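Local coordinates for IRMA (Escherichia coli CFT073, PDB 5EK5), which is a secreted virulence-associated protein with a fibronectin fold that probably acts as a mimic of an interleukin receptor, at residues F28-G33 with E64-S69; T43-L48 with E91-T96. All blocks are in the same frame, centred on the assembly; numbering follows the deposited sequence.

Contact 1 of 2, residues F28-G33 with E64-S69; sequences FRLDNG and EAFGDS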
loop_
_atom_site.group_PDB
_atom_site.type_symbol
_atom_site.label_atom_id
_atom_site.label_comp_id
_atom_site.label_asym_id
_atom_site.label_seq_id
_atom_site.Cartn_x
_atom_site.Cartn_y
_atom_site.Cartn_z
ATOM N N PHE B 28 -4.586 3.785 -9.166
ATOM C CA PHE B 28 -3.758 2.623 -8.905
ATOM C C PHE B 28 -2.297 2.986 -9.132
ATOM O O PHE B 28 -1.938 3.614 -10.135
ATOM C CB PHE B 28 -4.169 1.449 -9.795
ATOM C CG PHE B 28 -5.551 0.926 -9.509
ATOM C CD1 PHE B 28 -6.666 1.533 -10.057
ATOM C CD2 PHE B 28 -5.731 -0.171 -8.678
ATOM C CE1 PHE B 28 -7.935 1.056 -9.790
ATOM C CE2 PHE B 28 -6.998 -0.652 -8.408
ATOM C CZ PHE B 28 -8.101 -0.038 -8.965
ATOM N N ARG B 29 -1.453 2.596 -8.187
ATOM C CA ARG B 29 -0.016 2.724 -8.361
ATOM C C ARG B 29 0.575 1.402 -8.826
ATOM O O ARG B 29 0.332 0.353 -8.218
ATOM C CB ARG B 29 0.663 3.189 -7.082
ATOM C CG ARG B 29 2.165 3.384 -7.244
ATOM C CD ARG B 29 2.777 3.862 -5.955
ATOM N NE ARG B 29 2.277 5.185 -5.593
ATOM C CZ ARG B 29 2.574 5.816 -4.459
ATOM N NH1 ARG B 29 3.371 5.248 -3.566
ATOM N NH2 ARG B 29 2.074 7.019 -4.216
ATOM N N LEU B 30 1.344 1.454 -9.907
ATOM C CA LEU B 30 2.025 0.267 -10.400
ATOM C C LEU B 30 3.512 0.439 -10.141
ATOM O O LEU B 30 4.064 1.510 -10.354
ATOM C CB LEU B 30 1.749 0.049 -11.892
ATOM C CG LEU B 30 0.410 -0.572 -12.316
ATOM C CD1 LEU B 30 -0.749 0.364 -12.001
ATOM C CD2 LEU B 30 0.407 -0.937 -13.793
ATOM N N ASP B 31 4.153 -0.626 -9.676
ATOM C CA ASP B 31 5.540 -0.551 -9.237
ATOM C C ASP B 31 6.316 -1.793 -9.660
ATOM O O ASP B 31 5.893 -2.917 -9.399
ATOM C CB ASP B 31 5.589 -0.380 -7.717
ATOM C CG ASP B 31 6.984 -0.065 -7.193
ATOM O OD1 ASP B 31 7.975 -0.216 -7.937
ATOM O OD2 ASP B 31 7.085 0.336 -6.013
ATOM N N ASN B 32 7.446 -1.587 -10.328
ATOM C CA ASN B 32 8.273 -2.711 -10.753
ATOM C C ASN B 32 9.336 -3.122 -9.726
ATOM O O ASN B 32 10.255 -3.880 -10.039
ATOM C CB ASN B 32 8.908 -2.388 -12.111
ATOM C CG ASN B 32 10.104 -1.456 -12.007
ATOM O OD1 ASN B 32 10.270 -0.726 -11.027
ATOM N ND2 ASN B 32 10.932 -1.459 -13.042
ATOM N N GLY B 33 9.185 -2.625 -8.500
ATOM C CA GLY B 33 10.026 -3.015 -7.379
ATOM C C GLY B 33 11.503 -2.693 -7.508
ATOM O O GLY B 33 12.322 -3.134 -6.695
ATOM N N GLU B 64 0.944 4.754 -18.592
ATOM C CA GLU B 64 2.105 5.150 -19.378
ATOM C C GLU B 64 3.205 4.107 -19.274
ATOM O O GLU B 64 3.163 3.217 -18.424
ATOM C CB GLU B 64 2.659 6.505 -18.936
ATOM C CG GLU B 64 1.823 7.711 -19.312
ATOM C CD GLU B 64 2.450 9.004 -18.830
ATOM O OE1 GLU B 64 2.400 9.266 -17.610
ATOM O OE2 GLU B 64 3.010 9.742 -19.669
ATOM N N ALA B 65 4.192 4.222 -20.152
ATOM C CA ALA B 65 5.371 3.380 -20.083
ATOM C C ALA B 65 6.174 3.802 -18.852
ATOM O O ALA B 65 6.230 4.984 -18.518
ATOM C CB ALA B 65 6.206 3.506 -21.373
ATOM N N PHE B 66 6.787 2.831 -18.181
ATOM C CA PHE B 66 7.523 3.068 -16.938
ATOM C C PHE B 66 8.474 1.910 -16.610
ATOM O O PHE B 66 8.415 0.845 -17.244
ATOM C CB PHE B 66 6.537 3.276 -15.784
ATOM C CG PHE B 66 5.890 2.004 -15.305
ATOM C CD1 PHE B 66 4.954 1.342 -16.091
ATOM C CD2 PHE B 66 6.209 1.482 -14.062
ATOM C CE1 PHE B 66 4.367 0.167 -15.651
ATOM C CE2 PHE B 66 5.630 0.318 -13.617
ATOM C CZ PHE B 66 4.709 -0.344 -14.409
ATOM N N GLY B 67 9.347 2.129 -15.628
ATOM C CA GLY B 67 10.230 1.090 -15.124
ATOM C C GLY B 67 11.529 0.743 -15.844
ATOM O O GLY B 67 12.178 -0.236 -15.486
ATOM N N ASP B 68 11.959 1.528 -16.827
ATOM C CA ASP B 68 13.181 1.161 -17.560
ATOM C C ASP B 68 14.292 1.936 -16.885
ATOM O O ASP B 68 15.460 1.874 -17.273
ATOM C CB ASP B 68 13.098 1.508 -19.050
ATOM C CG ASP B 68 14.284 0.954 -19.853
ATOM O OD1 ASP B 68 14.300 -0.260 -20.163
ATOM O OD2 ASP B 68 15.219 1.725 -20.154
ATOM N N SER B 69 13.888 2.659 -15.846
ATOM C CA SER B 69 14.759 3.491 -15.037
ATOM C C SER B 69 14.329 3.466 -13.570
ATOM O O SER B 69 13.195 3.110 -13.244
ATOM C CB SER B 69 14.749 4.913 -15.577
ATOM O OG SER B 69 15.027 5.831 -14.541
#

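Contact 2 of 2, residues T43-L48 with E91-T96; sequences TITLQL and EIIKAT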
loop_
_atom_site.group_PDB
_atom_site.type_symbol
_atom_site.label_atom_id
_atom_site.label_comp_id
_atom_site.label_asym_id
_atom_site.label_seq_id
_atom_site.Cartn_x
_atom_site.Cartn_y
_atom_site.Cartn_z
ATOM N N THR B 43 -2.697 -1.692 -21.187
ATOM C CA THR B 43 -4.153 -1.620 -21.153
ATOM C C THR B 43 -4.709 -2.714 -20.253
ATOM O O THR B 43 -4.601 -3.900 -20.568
ATOM C CB THR B 43 -4.769 -1.764 -22.553
ATOM O OG1 THR B 43 -4.338 -0.676 -23.378
ATOM C CG2 THR B 43 -6.285 -1.759 -22.469
ATOM N N ILE B 44 -5.313 -2.318 -19.139
ATOM C CA ILE B 44 -5.766 -3.288 -18.152
ATOM C C ILE B 44 -7.282 -3.271 -17.995
ATOM O O ILE B 44 -7.878 -2.222 -17.759
ATOM C CB ILE B 44 -5.104 -3.031 -16.787
ATOM C CG1 ILE B 44 -3.580 -2.968 -16.946
ATOM C CG2 ILE B 44 -5.506 -4.103 -15.790
ATOM C CD1 ILE B 44 -2.838 -2.624 -15.677
ATOM N N THR B 45 -7.898 -4.441 -18.139
ATOM C CA THR B 45 -9.344 -4.578 -17.995
ATOM C C THR B 45 -9.724 -5.152 -16.632
ATOM O O THR B 45 -9.305 -6.255 -16.276
ATOM C CB THR B 45 -9.930 -5.471 -19.100
ATOM O OG1 THR B 45 -9.584 -4.931 -20.383
ATOM C CG2 THR B 45 -11.438 -5.536 -18.978
ATOM N N LEU B 46 -10.528 -4.407 -15.880
ATOM C CA LEU B 46 -10.897 -4.797 -14.522
ATOM C C LEU B 46 -12.402 -4.988 -14.342
ATOM O O LEU B 46 -13.198 -4.178 -14.816
ATOM C CB LEU B 46 -10.396 -3.758 -13.516
ATOM C CG LEU B 46 -8.884 -3.553 -13.412
ATOM C CD1 LEU B 46 -8.417 -2.486 -14.397
ATOM C CD2 LEU B 46 -8.487 -3.189 -11.993
ATOM N N GLN B 47 -12.784 -6.066 -13.661
ATOM C CA GLN B 47 -14.153 -6.223 -13.175
ATOM C C GLN B 47 -14.316 -5.575 -11.806
ATOM O O GLN B 47 -13.639 -5.955 -10.850
ATOM C CB GLN B 47 -14.549 -7.700 -13.082
ATOM C CG GLN B 47 -14.996 -8.334 -14.384
ATOM C CD GLN B 47 -15.376 -9.794 -14.207
ATOM O OE1 GLN B 47 -14.950 -10.447 -13.254
ATOM N NE2 GLN B 47 -16.191 -10.308 -15.118
ATOM N N LEU B 48 -15.218 -4.605 -11.707
ATOM C CA LEU B 48 -15.521 -3.993 -10.416
ATOM C C LEU B 48 -16.627 -4.786 -9.736
ATOM O O LEU B 48 -17.662 -5.066 -10.338
ATOM C CB LEU B 48 -15.922 -2.522 -10.566
ATOM C CG LEU B 48 -14.821 -1.493 -10.855
ATOM C CD1 LEU B 48 -14.086 -1.774 -12.160
ATOM C CD2 LEU B 48 -15.381 -0.083 -10.851
ATOM N N GLU B 91 -11.078 -7.110 -10.064
ATOM C CA GLU B 91 -10.320 -8.259 -10.538
ATOM C C GLU B 91 -9.760 -8.002 -11.929
ATOM O O GLU B 91 -10.500 -7.679 -12.859
ATOM C CB GLU B 91 -11.186 -9.520 -10.539
ATOM C CG GLU B 91 -10.507 -10.729 -11.157
ATOM C CD GLU B 91 -11.189 -12.034 -10.793
ATOM O OE1 GLU B 91 -11.287 -12.339 -9.586
ATOM O OE2 GLU B 91 -11.627 -12.755 -11.714
ATOM N N ILE B 92 -8.447 -8.145 -12.059
ATOM C CA ILE B 92 -7.785 -7.991 -13.343
ATOM C C ILE B 92 -8.036 -9.239 -14.171
ATOM O O ILE B 92 -7.658 -10.339 -13.769
ATOM C CB ILE B 92 -6.271 -7.762 -13.187
ATOM C CG1 ILE B 92 -6.005 -6.564 -12.274
ATOM C CG2 ILE B 92 -5.618 -7.569 -14.549
ATOM C CD1 ILE B 92 -4.544 -6.363 -11.935
ATOM N N ILE B 93 -8.686 -9.071 -15.317
ATOM C CA ILE B 93 -9.040 -10.212 -16.150
ATOM C C ILE B 93 -8.302 -10.227 -17.484
ATOM O O ILE B 93 -8.268 -11.253 -18.164
ATOM C CB ILE B 93 -10.552 -10.246 -16.434
ATOM C CG1 ILE B 93 -10.972 -9.005 -17.221
ATOM C CG2 ILE B 93 -11.339 -10.347 -15.135
ATOM C CD1 ILE B 93 -12.406 -9.044 -17.708
ATOM N N LYS B 94 -7.712 -9.096 -17.857
ATOM C CA LYS B 94 -6.943 -9.023 -19.096
ATOM C C LYS B 94 -5.956 -7.859 -19.069
ATOM O O LYS B 94 -6.203 -6.845 -18.417
ATOM C CB LYS B 94 -7.889 -8.909 -20.292
ATOM C CG LYS B 94 -7.703 -10.022 -21.309
ATOM C CD LYS B 94 -8.960 -10.235 -22.140
ATOM C CE LYS B 94 -9.958 -11.112 -21.386
ATOM N NZ LYS B 94 -10.694 -12.070 -22.258
ATOM N N ALA B 95 -4.837 -8.013 -19.771
ATOM C CA ALA B 95 -3.840 -6.948 -19.855
ATOM C C ALA B 95 -3.099 -6.927 -21.193
ATOM O O ALA B 95 -2.701 -7.969 -21.715
ATOM C CB ALA B 95 -2.846 -7.076 -18.710
ATOM N N THR B 96 -2.904 -5.724 -21.730
ATOM C CA THR B 96 -2.271 -5.542 -23.033
ATOM C C THR B 96 -1.122 -4.540 -22.942
ATOM O O THR B 96 -1.240 -3.515 -22.274
ATOM C CB THR B 96 -3.294 -5.059 -24.085
ATOM O OG1 THR B 96 -4.281 -6.077 -24.295
ATOM C CG2 THR B 96 -2.613 -4.737 -25.410
#

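Contact 1 of 2, residues F28-G33 with E64-S69
The ring of Phe66 packs against the backbone and CB of Leu30 where strand 23-31 runs out into an Asx turn; in this fibronectin-type beta sandwich the loop that crosses from strand 55-63 to strand 74-82, between the two sheets, packs here on the end of strand 23-31, the neighbour of 74-82. Along 64-69, Phe66 is the first residue to reach across. Its CG is set between the backbone N and the carbonyl carbon (chi1 75°), which directs the ring toward the strand. The far end does the touching: CZ comes to 3.9 Å from Leu30 CB, and CE2 lies 3.8 Å from Leu30 O, which sits obliquely to the ring. The next amide but one, Asn32 N, approaches the ring edge near its plane, 4.2 Å from CE2. Phe39 and Thr75 also touch Phe66, while Leu30 reaches Ile9, Ile11 and Thr63, which places the pair in the buried interior.

Gly67 follows with a positive phi and brings its backbone close to the Asn32 carboxamide. Asn32 ND2 is 3.0 Å from Gly67 O and 3.4 Å from Gly67 CA, a close fit against a residue that has no side chain. At the other end of that amide, OD1 accepts a hydrogen bond from Gly34 N, which holds the carboxamide against its own turn.

On the strand side, Asp31 points away from the loop. Its OD2 forms a salt bridge with Arg73, and its OD1 closes the Asx turn by accepting from Gly33 N at 2.8 Å (N-H...O 149°), the donor standing 53° out of the carboxylate plane.

Contact 2 of 2, residues T43-L48 with E91-T96
Antiparallel pairing of Thr43-Leu48 with Glu91-Thr96 joins the two inner strands of one sheet of the sandwich, and a beta bulge interrupts it. The segment axes run at 171° and approach to 4.6 Å. Thr43, Thr45 and Gln47 form hydrogen-bonded pairs with Thr96, Lys94 and Glu91. Between Thr45 and Leu46 the register slips by one residue, and Ile93 is the extra one. Its N still donates to Thr45 O at 3.0 Å, nearly along the C=O axis. With chi1 63°, Ile93 brings CG1 to 3.4 Å from Thr45 O, and its CD1 meets Thr45 CG2 at 3.9 Å.

On the buried face Ile44 and Ile92 cross obliquely, CG2 to CG2 at 3.7 Å, while Leu46 lies beside Ile92 and points the same way. Phe111, from the facing sheet, packs on Ile44, Ile92 and Ala95. Glu91 pairs with a strand of the second subunit, where its OE1 bonds to Thr122 OG1, and Thr43 OG1 bonds to Glu62.

Backbone bonds would hold these strands together largely whatever their side chains, leaving the Ile44, Leu46 and Ile92 face to fill the core and polar groups of the Thr43, Thr45 and Gln47 face to bond to Glu62 and the second subunit.

Overall arrangement
Contacts 1 and 2 lie about 17 Å apart between centres, and their first segments lie on successive strands, 23-31 and 42-49, of different sheets. They meet in the sandwich interior, where Leu30 CD2 comes within 4.1 Å of Ile44 CD1. Contact 2 is pairing inside one sheet: it is partly buried, with one apolar face and one mostly polar, and a regular series of backbone hydrogen bonds apart from its bulge. Contact 1 instead brings the loop that crosses between the sheets to the end of strand 23-31. It is smaller but mostly buried, and rests on an aromatic ring and a carboxamide. Contact 2 also reaches the second subunit, through Glu91 and through Ile92, which packs on Ile121 there.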